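Local coordinates for Lmo0135 protein (Listeria monocytogenes EGD-e, PDB 5ISU), which probably binds peptides outside the cell and delivers them to an ABC transporter, at residues Ile44-Tyr49 and Thr485-Thr490; Lys64-Ser69 and Thr147-Phe152; Glu160-Glu163 and Lys167-Lys170; Asn240-Glu243 and Asn249-Thr252; Ala391-Ala396 and Tyr421-Asn426. One frame throughout, in Å; residues are numbered along the deposited sequence.

The five contacts are spread over a two-lobed solute-binding protein. Contact 1 joins residues near the two ends of the chain, and the other four contacts are nested within the loop it closes. It touches contact 2, where Phe152 packs on Gln45, Gln46 and Tyr49, and the two centres lie about 19 Å apart. It also touches contact 4, through Pro486 and Ile251. Contact 3 is a surface contact, its nearest atoms about 7 Å from those of contact 1. Contacts 4 and 5 reach neighbouring strands of one mixed sheet, 248-263 and 395-400, yet their centres are about 38 Å apart. Contacts 1 and 5 lie on opposite sides of the chain's centre.

Contact 1. Residues Ile44-Tyr49 and Thr485-Thr490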
# COMPACT_ATOMS: atom_id res chain seq x y z
N ILE A 44 6.80 11.36 -4.40
CA ILE A 44 7.65 12.55 -4.29
C ILE A 44 8.30 12.60 -2.90
O ILE A 44 9.51 12.87 -2.78
CB ILE A 44 6.87 13.84 -4.65
CG1 ILE A 44 6.45 13.75 -6.12
CG2 ILE A 44 7.73 15.07 -4.42
CD1 ILE A 44 5.62 14.90 -6.63
N GLN A 45 7.53 12.26 -1.88
CA GLN A 45 8.06 12.23 -0.51
C GLN A 45 9.26 11.29 -0.35
O GLN A 45 10.20 11.60 0.39
CB GLN A 45 6.95 11.81 0.44
CG GLN A 45 7.43 11.37 1.81
CD GLN A 45 6.26 10.99 2.70
OE1 GLN A 45 5.35 11.77 2.88
NE2 GLN A 45 6.29 9.78 3.25
N GLN A 46 9.24 10.16 -1.04
CA GLN A 46 10.32 9.18 -0.95
C GLN A 46 11.65 9.80 -1.39
O GLN A 46 12.71 9.42 -0.90
CB GLN A 46 10.02 7.98 -1.84
CG GLN A 46 10.93 6.79 -1.62
CD GLN A 46 10.72 6.16 -0.26
OE1 GLN A 46 9.69 6.37 0.38
NE2 GLN A 46 11.67 5.35 0.16
N ALA A 47 11.58 10.75 -2.30
CA ALA A 47 12.78 11.41 -2.79
C ALA A 47 13.23 12.55 -1.88
O ALA A 47 14.40 12.82 -1.77
CB ALA A 47 12.54 11.94 -4.19
N VAL A 48 12.29 13.18 -1.18
CA VAL A 48 12.59 14.36 -0.37
C VAL A 48 12.87 14.05 1.10
O VAL A 48 13.69 14.73 1.71
CB VAL A 48 11.46 15.39 -0.51
CG1 VAL A 48 11.70 16.62 0.36
CG2 VAL A 48 11.32 15.78 -1.98
N TYR A 49 12.20 13.03 1.64
CA TYR A 49 12.36 12.64 3.04
C TYR A 49 12.90 11.23 3.22
O TYR A 49 12.46 10.31 2.55
CB TYR A 49 11.02 12.70 3.75
CG TYR A 49 10.41 14.08 3.89
CD1 TYR A 49 9.65 14.64 2.86
CD2 TYR A 49 10.53 14.80 5.08
CE1 TYR A 49 9.06 15.89 3.00
CE2 TYR A 49 9.96 16.04 5.23
CZ TYR A 49 9.22 16.57 4.19
OH TYR A 49 8.66 17.79 4.35
N THR A 485 16.43 -0.27 -5.70
CA THR A 485 15.37 -1.15 -5.19
C THR A 485 13.96 -0.80 -5.64
O THR A 485 13.32 0.09 -5.06
CB THR A 485 15.32 -1.24 -3.63
OG1 THR A 485 16.64 -1.22 -3.07
CG2 THR A 485 14.58 -2.51 -3.18
N PRO A 486 13.44 -1.50 -6.65
CA PRO A 486 12.05 -1.26 -6.99
C PRO A 486 11.17 -1.64 -5.80
O PRO A 486 11.48 -2.60 -5.09
CB PRO A 486 11.80 -2.21 -8.16
CG PRO A 486 13.16 -2.39 -8.78
CD PRO A 486 14.11 -2.39 -7.62
N GLN A 487 10.14 -0.87 -5.52
CA GLN A 487 9.29 -1.23 -4.37
C GLN A 487 7.89 -0.73 -4.57
O GLN A 487 7.66 0.17 -5.38
CB GLN A 487 9.86 -0.66 -3.07
CG GLN A 487 9.65 0.83 -2.92
CD GLN A 487 10.07 1.36 -1.57
OE1 GLN A 487 10.83 0.74 -0.85
NE2 GLN A 487 9.60 2.57 -1.24
N PRO A 488 6.94 -1.28 -3.80
CA PRO A 488 5.55 -0.85 -3.95
C PRO A 488 5.37 0.66 -3.84
O PRO A 488 6.14 1.33 -3.14
CB PRO A 488 4.86 -1.54 -2.78
CG PRO A 488 5.70 -2.75 -2.53
CD PRO A 488 7.09 -2.29 -2.74
N VAL A 489 4.38 1.17 -4.57
CA VAL A 489 3.95 2.57 -4.57
C VAL A 489 4.90 3.63 -5.18
O VAL A 489 4.53 4.30 -6.14
CB VAL A 489 3.56 3.08 -3.14
CG1 VAL A 489 2.95 4.48 -3.20
CG2 VAL A 489 2.57 2.13 -2.46
N THR A 490 6.07 3.80 -4.59
CA THR A 490 7.00 4.88 -4.96
C THR A 490 7.97 4.61 -6.07
O THR A 490 8.84 5.44 -6.31
CB THR A 490 7.85 5.24 -3.74
OG1 THR A 490 8.80 4.19 -3.50
CG2 THR A 490 6.96 5.45 -2.50
O HOH W 1 8.34 3.76 1.65
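Gln46 leaves its helix with CG trans to the backbone N (chi1 -168°), which sets CG beside Thr490, a residue its CB already faces; the bend at the next bond sends the amide to Gln487. The contact joins helix 39-48 to the small hairpin of strands 486-487 and 491-492, two parts of the solute-binding fold that are far apart in sequence. The aliphatic part comes first. Gln46 CB lies 4.0 Å from Thr490 CB, and Gln46 CG is 3.9 Å from Thr490 OG1. The two side chains cross at about a right angle. The side chains of Gln46 and Gln487 come from opposite directions, and their amide planes are 60° apart. Gln46 NE2 and Gln487 NE2 are 3.7 Å apart and do not bond, since both are donors. Each has an acceptor of its own. Gln46 NE2 bonds to Arg493 O, so the helix is also tied to the chain just after the hairpin. Thr490 OG1 in turn is hydrogen-bonded to Phe492 O. A water joins the two amides loosely: it donates to Gln46 OE1 at 3.2 Å and accepts a weak bond from Gln487 NE2 at 3.4 Å. Within the hairpin, Gln487 NE2 donates to Thr490 OG1 at 2.9 Å, with an N-H...O angle of 146° and the oxygen tilted from the amide plane.

Contact 2. Residues Lys64-Ser69 and Thr147-Phe152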
# COMPACT_ATOMS: atom_id res chain seq x y z
N LYS A 64 20.49 3.95 13.15
CA LYS A 64 21.58 3.01 13.16
C LYS A 64 21.04 1.67 13.69
O LYS A 64 21.43 0.60 13.20
CB LYS A 64 22.67 3.58 14.06
CG LYS A 64 24.00 2.86 14.06
CD LYS A 64 24.89 3.44 15.16
CE LYS A 64 26.14 2.61 15.39
NZ LYS A 64 26.77 2.97 16.69
N SER A 65 20.11 1.72 14.66
CA SER A 65 19.53 0.51 15.25
C SER A 65 18.27 0.74 16.10
O SER A 65 17.98 1.86 16.54
CB SER A 65 20.55 -0.19 16.15
OG SER A 65 20.96 0.69 17.18
N LEU A 66 17.55 -0.35 16.32
CA LEU A 66 16.34 -0.40 17.14
C LEU A 66 16.59 -1.49 18.16
O LEU A 66 17.11 -2.55 17.82
CB LEU A 66 15.12 -0.79 16.31
CG LEU A 66 13.82 -1.08 17.11
CD1 LEU A 66 13.30 0.19 17.77
CD2 LEU A 66 12.73 -1.67 16.23
N ASP A 67 16.23 -1.23 19.40
CA ASP A 67 16.40 -2.21 20.46
C ASP A 67 15.11 -2.25 21.28
O ASP A 67 14.59 -1.22 21.69
CB ASP A 67 17.62 -1.84 21.31
CG ASP A 67 18.07 -2.97 22.24
OD1 ASP A 67 17.34 -3.98 22.40
OD2 ASP A 67 19.16 -2.83 22.82
N ILE A 68 14.59 -3.45 21.48
CA ILE A 68 13.35 -3.65 22.20
C ILE A 68 13.68 -4.32 23.53
O ILE A 68 14.39 -5.32 23.55
CB ILE A 68 12.40 -4.54 21.36
CG1 ILE A 68 12.22 -3.93 19.96
CG2 ILE A 68 11.06 -4.73 22.07
CD1 ILE A 68 11.40 -4.78 18.99
N SER A 69 13.15 -3.77 24.63
CA SER A 69 13.41 -4.33 25.95
C SER A 69 12.78 -5.73 26.12
O SER A 69 11.88 -6.11 25.38
CB SER A 69 12.89 -3.39 27.06
OG SER A 69 11.47 -3.32 27.08
N THR A 147 5.44 0.28 12.93
CA THR A 147 5.21 1.72 12.92
C THR A 147 6.57 2.46 12.96
O THR A 147 6.76 3.46 12.27
CB THR A 147 4.34 2.14 14.13
OG1 THR A 147 3.10 1.43 14.09
CG2 THR A 147 4.07 3.60 14.10
N ILE A 148 7.52 1.97 13.75
CA ILE A 148 8.85 2.57 13.79
C ILE A 148 9.57 2.42 12.43
O ILE A 148 10.29 3.32 12.01
CB ILE A 148 9.73 1.96 14.91
CG1 ILE A 148 9.22 2.41 16.28
CG2 ILE A 148 11.18 2.40 14.79
CD1 ILE A 148 9.95 1.76 17.44
N LYS A 149 9.36 1.28 11.76
CA LYS A 149 9.97 1.00 10.45
C LYS A 149 9.32 1.71 9.25
O LYS A 149 9.80 1.56 8.14
CB LYS A 149 9.93 -0.50 10.14
CG LYS A 149 10.57 -1.40 11.16
CD LYS A 149 12.05 -1.25 11.27
CE LYS A 149 12.60 -2.40 12.10
NZ LYS A 149 14.07 -2.32 12.21
N THR A 150 8.23 2.44 9.48
CA THR A 150 7.54 3.20 8.42
C THR A 150 7.43 4.69 8.82
O THR A 150 6.52 5.39 8.39
CB THR A 150 6.11 2.62 8.14
OG1 THR A 150 5.32 2.62 9.35
CG2 THR A 150 6.19 1.19 7.60
N PHE A 151 8.43 5.16 9.57
CA PHE A 151 8.44 6.50 10.13
C PHE A 151 9.45 7.47 9.49
O PHE A 151 10.67 7.22 9.48
CB PHE A 151 8.77 6.37 11.62
CG PHE A 151 8.52 7.61 12.41
CD1 PHE A 151 7.28 7.84 12.97
CD2 PHE A 151 9.52 8.55 12.59
CE1 PHE A 151 7.03 8.99 13.69
CE2 PHE A 151 9.28 9.70 13.32
CZ PHE A 151 8.02 9.91 13.88
N PHE A 152 8.92 8.60 9.01
CA PHE A 152 9.71 9.68 8.40
C PHE A 152 9.63 10.91 9.31
O PHE A 152 8.55 11.44 9.50
CB PHE A 152 9.15 10.08 7.02
CG PHE A 152 9.21 8.99 5.97
CD1 PHE A 152 8.29 7.96 5.96
CD2 PHE A 152 10.17 9.04 4.95
CE1 PHE A 152 8.34 6.97 4.97
CE2 PHE A 152 10.23 8.06 3.97
CZ PHE A 152 9.31 7.02 3.98
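Leu66, on an outermost strand of a five-stranded antiparallel sheet, packs against Ile148 of helix 144-148 and the adjoining Lys149. The contact is apolar and is made by terminal methyls of Leu66 and Ile148 and by CE of Lys149. Leu66 CD1 meets Ile148 CD1 at 3.7 Å. The other methyl of the leucine, CD2, lies 4.2 Å from Lys149 CE. Leu66 therefore divides its two branches between neighbouring residues of the other segment. Its side chain runs obliquely to both partners. The backbones stay well apart, with 8.7 Å between Leu66 CA and Ile148 CA, and the side chains bridge that gap. Ile148 has an extended CG1-CD1 arm (chi2 175°), which carries its terminal methyl out to the leucine. Lys149 reaches the contact differently. Its chain bends at chi2 (-67°) and then runs straight, bringing CE beside Leu66.

In the solute-binding fold this contact sets the helix region against an outermost strand of the sheet. Strand 63-68 pairs with strand 74-79, whose Tyr75 touches Ile148 and whose Val77 touches Leu66. Phe53 touches Leu66 as well, and it makes a cation-pi interaction with Lys149. The lysine thus uses its CE methylene against the leucine and its charged end against an aromatic ring, with a weak hydrogen bond from Lys149 NZ to Gly58 O.

Contact 3. Residues Glu160-Glu163 and Lys167-Lys170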
# COMPACT_ATOMS: atom_id res chain seq x y z
N GLU A 160 7.74 23.76 14.58
CA GLU A 160 7.49 24.10 15.98
C GLU A 160 6.67 25.41 16.05
O GLU A 160 7.05 26.41 15.45
CB GLU A 160 8.82 24.27 16.69
CG GLU A 160 8.75 24.55 18.19
CD GLU A 160 10.14 24.71 18.79
OE1 GLU A 160 10.98 25.40 18.17
OE2 GLU A 160 10.38 24.16 19.89
N GLY A 161 5.54 25.38 16.76
CA GLY A 161 4.67 26.55 16.90
C GLY A 161 3.70 26.79 15.74
O GLY A 161 3.04 27.83 15.70
N VAL A 162 3.64 25.87 14.79
CA VAL A 162 2.69 25.98 13.68
C VAL A 162 1.40 25.32 14.15
O VAL A 162 1.41 24.14 14.53
CB VAL A 162 3.20 25.31 12.40
CG1 VAL A 162 2.10 25.27 11.34
CG2 VAL A 162 4.44 26.03 11.87
N GLU A 163 0.30 26.07 14.12
CA GLU A 163 -0.99 25.55 14.59
C GLU A 163 -1.63 24.52 13.69
O GLU A 163 -2.23 23.56 14.18
CB GLU A 163 -1.99 26.67 14.84
CG GLU A 163 -1.57 27.68 15.89
CD GLU A 163 -2.77 28.33 16.55
OE1 GLU A 163 -3.68 27.57 16.94
OE2 GLU A 163 -2.80 29.58 16.72
N LYS A 167 -2.01 22.59 6.47
CA LYS A 167 -2.29 23.75 5.59
C LYS A 167 -1.16 24.77 5.50
O LYS A 167 -1.20 25.64 4.65
CB LYS A 167 -3.60 24.46 6.02
CG LYS A 167 -4.90 23.81 5.51
CD LYS A 167 -4.98 22.33 5.85
CE LYS A 167 -6.31 21.69 5.45
NZ LYS A 167 -7.45 22.22 6.25
N SER A 168 -0.16 24.66 6.37
CA SER A 168 0.98 25.59 6.39
C SER A 168 1.66 25.78 5.03
O SER A 168 1.95 24.81 4.32
CB SER A 168 2.04 25.12 7.40
OG SER A 168 3.18 25.96 7.40
N ASP A 169 1.93 27.04 4.68
CA ASP A 169 2.61 27.39 3.43
C ASP A 169 4.06 26.91 3.43
O ASP A 169 4.72 26.87 2.38
CB ASP A 169 2.43 28.89 3.04
CG ASP A 169 2.93 29.87 4.11
OD1 ASP A 169 3.73 29.49 4.99
OD2 ASP A 169 2.52 31.07 4.05
N LYS A 170 4.56 26.50 4.59
CA LYS A 170 5.90 25.90 4.67
C LYS A 170 5.97 24.57 3.89
O LYS A 170 7.07 24.12 3.52
CB LYS A 170 6.33 25.71 6.12
CG LYS A 170 6.64 27.02 6.82
CD LYS A 170 6.96 26.82 8.29
CE LYS A 170 7.27 28.16 8.96
NZ LYS A 170 7.62 27.98 10.39
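A charged nitrogen lies beside a methyl group here: Lys170 NZ is 4.0 Å from Val162 CG2. The lysine is fully extended beyond CG, and it slides past the valine in the opposite direction. Its ammonium group is hydrogen-bonded to Ile158 O, in the short helix 156-159 just ahead of the first segment. The valine uses both of its branches. CG1 is trans to the backbone N (chi1 172°) and faces Ser168, with 3.9 Å from Val162 CG1 to Ser168 CB. Ser168 OG is slightly farther from Val162 CG1, at 4.1 Å. That hydroxyl is already engaged within its own segment. It accepts from Lys170 N at 3.2 Å with an N-H...O angle of 155°, which makes an ST turn at the start of the 3-10 segment. The contact closes a short turn within the surface loop between helix 156-159 and strand 180-186. No hydrogen bond links residues 160-163 directly to 167-170. Ser168 CB and the lysine's ammonium nitrogen lie against the valine methyls. Ser168 OG and Lys170 NZ each have a backbone partner, so the valine methyls need supply only van der Waals contact.

Contact 4. Residues Asn240-Glu243 and Asn249-Thr252; sequences NKVE and NIIT
Apolar packing between Val242 and Ile250 forms the apolar part of this contact. Val242 CG2 lies 3.9 Å from Ile250 CD1, and the two side chains cross at about a right angle. Ile250 is bent at its second torsion (chi2 -59°), which turns its terminal methyl to the valine. The isoleucine also rests against the stem of Glu243. That side chain is extended, with CG trans to the backbone N (chi1 -171°). It runs obliquely over Ile250 CG1, which is 4.0 Å from Glu243 CB and equally 4.0 Å from Glu243 OE2. Ile250 also touches Val471 and Ala473 of the neighbouring strand 462-475.

The polar link is carried by a water. It donates to Glu243 OE2 at 3.1 Å and accepts from Ile250 N at 2.9 Å. The other carboxylate oxygen, OE1, forms a salt bridge with Arg239, one turn back in the helix.

The contact folds helix 239-245 back on strand 248-263, which follows it directly in the chain and belongs to a mixed sheet. Asn249 and Ile251 make backbone hydrogen bonds to strand 462-475. The carboxylate of Glu243 is thus shared, one oxygen holding the arginine and the other reaching the strand through water. The nearby positive charge would probably favour the ionised form of the glutamate.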
# COMPACT_ATOMS: atom_id res chain seq x y z
N ASN A 240 4.15 -4.57 -24.04
CA ASN A 240 4.77 -4.93 -25.32
C ASN A 240 4.97 -3.71 -26.25
O ASN A 240 5.92 -3.69 -27.03
CB ASN A 240 3.99 -6.05 -26.02
CG ASN A 240 4.08 -7.39 -25.28
OD1 ASN A 240 4.97 -7.61 -24.45
ND2 ASN A 240 3.16 -8.29 -25.60
N LYS A 241 4.11 -2.69 -26.13
CA LYS A 241 4.20 -1.46 -26.93
C LYS A 241 5.46 -0.66 -26.61
O LYS A 241 6.23 -0.30 -27.51
CB LYS A 241 3.02 -0.51 -26.65
CG LYS A 241 1.64 -1.12 -26.80
CD LYS A 241 0.54 -0.16 -26.37
CE LYS A 241 -0.83 -0.84 -26.44
NZ LYS A 241 -1.96 0.02 -25.99
N VAL A 242 5.67 -0.40 -25.33
CA VAL A 242 6.79 0.44 -24.91
C VAL A 242 8.14 -0.27 -24.99
O VAL A 242 9.15 0.39 -25.26
CB VAL A 242 6.57 1.03 -23.50
CG1 VAL A 242 5.19 1.67 -23.40
CG2 VAL A 242 6.74 -0.03 -22.42
N GLU A 243 8.16 -1.59 -24.77
CA GLU A 243 9.41 -2.35 -24.80
C GLU A 243 10.06 -2.35 -26.20
O GLU A 243 11.27 -2.25 -26.32
CB GLU A 243 9.21 -3.78 -24.29
CG GLU A 243 10.51 -4.55 -24.09
CD GLU A 243 10.31 -5.89 -23.39
OE1 GLU A 243 9.25 -6.54 -23.61
OE2 GLU A 243 11.21 -6.28 -22.60
N ASN A 249 14.45 -0.64 -20.24
CA ASN A 249 14.47 -1.87 -19.49
C ASN A 249 13.12 -1.93 -18.75
O ASN A 249 12.71 -0.94 -18.13
CB ASN A 249 15.67 -1.88 -18.52
CG ASN A 249 17.02 -1.87 -19.26
OD1 ASN A 249 17.18 -2.42 -20.35
ND2 ASN A 249 18.00 -1.25 -18.64
N ILE A 250 12.43 -3.05 -18.87
CA ILE A 250 11.16 -3.23 -18.20
C ILE A 250 11.43 -3.98 -16.91
O ILE A 250 12.11 -5.01 -16.93
CB ILE A 250 10.18 -4.02 -19.06
CG1 ILE A 250 9.93 -3.27 -20.38
CG2 ILE A 250 8.87 -4.24 -18.31
CD1 ILE A 250 9.38 -1.87 -20.20
N ILE A 251 10.92 -3.45 -15.80
CA ILE A 251 11.11 -4.06 -14.49
C ILE A 251 9.75 -4.42 -13.90
O ILE A 251 8.87 -3.57 -13.82
CB ILE A 251 11.81 -3.09 -13.52
CG1 ILE A 251 12.99 -2.39 -14.20
CG2 ILE A 251 12.28 -3.85 -12.29
CD1 ILE A 251 13.57 -1.25 -13.39
N THR A 252 9.62 -5.67 -13.49
CA THR A 252 8.40 -6.21 -12.91
C THR A 252 8.73 -6.71 -11.49
O THR A 252 9.65 -7.50 -11.31
CB THR A 252 7.87 -7.36 -13.77
OG1 THR A 252 7.57 -6.85 -15.08
CG2 THR A 252 6.61 -7.97 -13.15
O HOH W 2 13.28 -5.24 -20.55

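Contact 5. Residues Ala391-Ala396 and Tyr421-Asn426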
# COMPACT_ATOMS: atom_id res chain seq x y z
N ALA A 391 -26.73 -2.25 0.62
CA ALA A 391 -27.01 -3.62 0.14
C ALA A 391 -27.35 -3.63 -1.37
O ALA A 391 -28.04 -4.54 -1.84
CB ALA A 391 -28.14 -4.23 0.94
N ASP A 392 -26.87 -2.63 -2.10
CA ASP A 392 -27.10 -2.57 -3.55
C ASP A 392 -26.23 -3.58 -4.28
O ASP A 392 -26.68 -4.24 -5.21
CB ASP A 392 -26.79 -1.18 -4.11
CG ASP A 392 -27.68 -0.10 -3.54
OD1 ASP A 392 -28.71 -0.41 -2.89
OD2 ASP A 392 -27.34 1.07 -3.77
N TYR A 393 -24.98 -3.69 -3.84
CA TYR A 393 -24.02 -4.59 -4.48
C TYR A 393 -24.01 -5.97 -3.84
O TYR A 393 -24.04 -6.11 -2.63
CB TYR A 393 -22.59 -3.98 -4.45
CG TYR A 393 -21.94 -3.81 -3.07
CD1 TYR A 393 -22.19 -2.68 -2.28
CD2 TYR A 393 -21.02 -4.75 -2.58
CE1 TYR A 393 -21.59 -2.51 -1.04
CE2 TYR A 393 -20.41 -4.58 -1.35
CZ TYR A 393 -20.70 -3.46 -0.58
OH TYR A 393 -20.11 -3.27 0.66
N SER A 394 -23.99 -6.99 -4.68
CA SER A 394 -23.88 -8.36 -4.19
C SER A 394 -22.39 -8.62 -4.06
O SER A 394 -21.92 -9.20 -3.08
CB SER A 394 -24.50 -9.35 -5.18
OG SER A 394 -25.76 -8.89 -5.63
N ILE A 395 -21.65 -8.17 -5.06
CA ILE A 395 -20.20 -8.35 -5.11
C ILE A 395 -19.54 -7.05 -5.53
O ILE A 395 -20.09 -6.31 -6.37
CB ILE A 395 -19.83 -9.44 -6.15
CG1 ILE A 395 -20.51 -10.77 -5.79
CG2 ILE A 395 -18.31 -9.61 -6.25
CD1 ILE A 395 -20.34 -11.85 -6.83
N ALA A 396 -18.39 -6.77 -4.94
CA ALA A 396 -17.59 -5.61 -5.28
C ALA A 396 -16.12 -6.03 -5.47
O ALA A 396 -15.56 -6.77 -4.66
CB ALA A 396 -17.70 -4.55 -4.20
N TYR A 421 -15.95 -4.37 3.71
CA TYR A 421 -16.83 -4.38 2.51
C TYR A 421 -17.83 -5.55 2.45
O TYR A 421 -18.93 -5.41 1.90
CB TYR A 421 -15.98 -4.32 1.22
CG TYR A 421 -15.11 -3.06 1.14
CD1 TYR A 421 -15.69 -1.79 1.14
CD2 TYR A 421 -13.72 -3.14 1.06
CE1 TYR A 421 -14.93 -0.64 1.08
CE2 TYR A 421 -12.94 -1.99 0.99
CZ TYR A 421 -13.55 -0.74 0.99
OH TYR A 421 -12.82 0.41 0.93
N SER A 422 -17.44 -6.67 3.03
CA SER A 422 -18.28 -7.86 3.06
C SER A 422 -19.37 -7.78 4.15
O SER A 422 -20.32 -8.55 4.11
CB SER A 422 -17.40 -9.09 3.27
OG SER A 422 -16.38 -9.21 2.28
N ASN A 423 -19.23 -6.85 5.10
CA ASN A 423 -20.18 -6.67 6.22
C ASN A 423 -20.31 -7.96 7.06
O ASN A 423 -21.39 -8.28 7.58
CB ASN A 423 -21.55 -6.17 5.72
CG ASN A 423 -21.46 -4.83 5.01
OD1 ASN A 423 -21.08 -3.84 5.60
ND2 ASN A 423 -21.84 -4.81 3.73
N TYR A 424 -19.18 -8.65 7.20
CA TYR A 424 -19.06 -9.91 7.95
C TYR A 424 -18.94 -9.64 9.45
O TYR A 424 -18.01 -8.97 9.90
CB TYR A 424 -17.83 -10.65 7.42
CG TYR A 424 -17.41 -11.92 8.13
CD1 TYR A 424 -18.16 -13.09 8.02
CD2 TYR A 424 -16.21 -11.98 8.82
CE1 TYR A 424 -17.74 -14.26 8.63
CE2 TYR A 424 -15.79 -13.15 9.43
CZ TYR A 424 -16.55 -14.28 9.33
OH TYR A 424 -16.12 -15.44 9.93
N HIS A 425 -19.88 -10.17 10.23
CA HIS A 425 -19.90 -9.95 11.68
C HIS A 425 -19.67 -11.25 12.44
O HIS A 425 -20.53 -12.13 12.50
CB HIS A 425 -21.23 -9.31 12.09
CG HIS A 425 -21.60 -8.12 11.25
ND1 HIS A 425 -20.79 -7.00 11.15
CD2 HIS A 425 -22.68 -7.88 10.48
CE1 HIS A 425 -21.36 -6.13 10.34
NE2 HIS A 425 -22.51 -6.63 9.92
N ASN A 426 -18.48 -11.35 13.05
CA ASN A 426 -18.08 -12.52 13.81
C ASN A 426 -17.29 -12.11 15.07
O ASN A 426 -16.07 -11.87 14.99
CB ASN A 426 -17.24 -13.43 12.90
CG ASN A 426 -16.74 -14.68 13.60
OD1 ASN A 426 -16.81 -14.80 14.84
ND2 ASN A 426 -16.21 -15.60 12.82
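Tyr393 OH donates a hydrogen bond to the backbone oxygen Tyr421 O at 2.7 Å. It arrives on a lone pair, in the carbonyl plane, with a C=O...donor angle of 132°. The carbonyl oxygen lies at the edge of the ring and near its plane, 3.6 Å from Tyr393 CZ. Tyr393 CE2 is also near Tyr421 O, at 3.7 Å. Tyr421 CB comes within 4.3 Å of Tyr393 OH. The third participant is Asn423. Its ND2 is 3.8 Å from Tyr393 OH, too far for a bond.

Next come the residues that fix these groups. Tyr393 has CG between the backbone N and carbonyl carbon (chi1 66°), a setting that turns its ring toward the loop 421-426. Asn264 holds both sides: its OD1 accepts from Asn423 ND2, and its ND2 donates to Tyr393 O. Asn423 OD1 accepts from Arg388 NE, so both ends of that amide are bonded.

The contact ties the chain entering strand 395-400 to the loop that leads to Asn426, at the N-cap of helix 427-438. It lies beside strand 248-263 of the same mixed sheet, where Tyr421 touches Tyr260 and Thr262. The buried phenol hydroxyl of Tyr393 spends its proton on a backbone carbonyl, so the hydrogen bond is made to the backbone of Tyr421, not to its side chain.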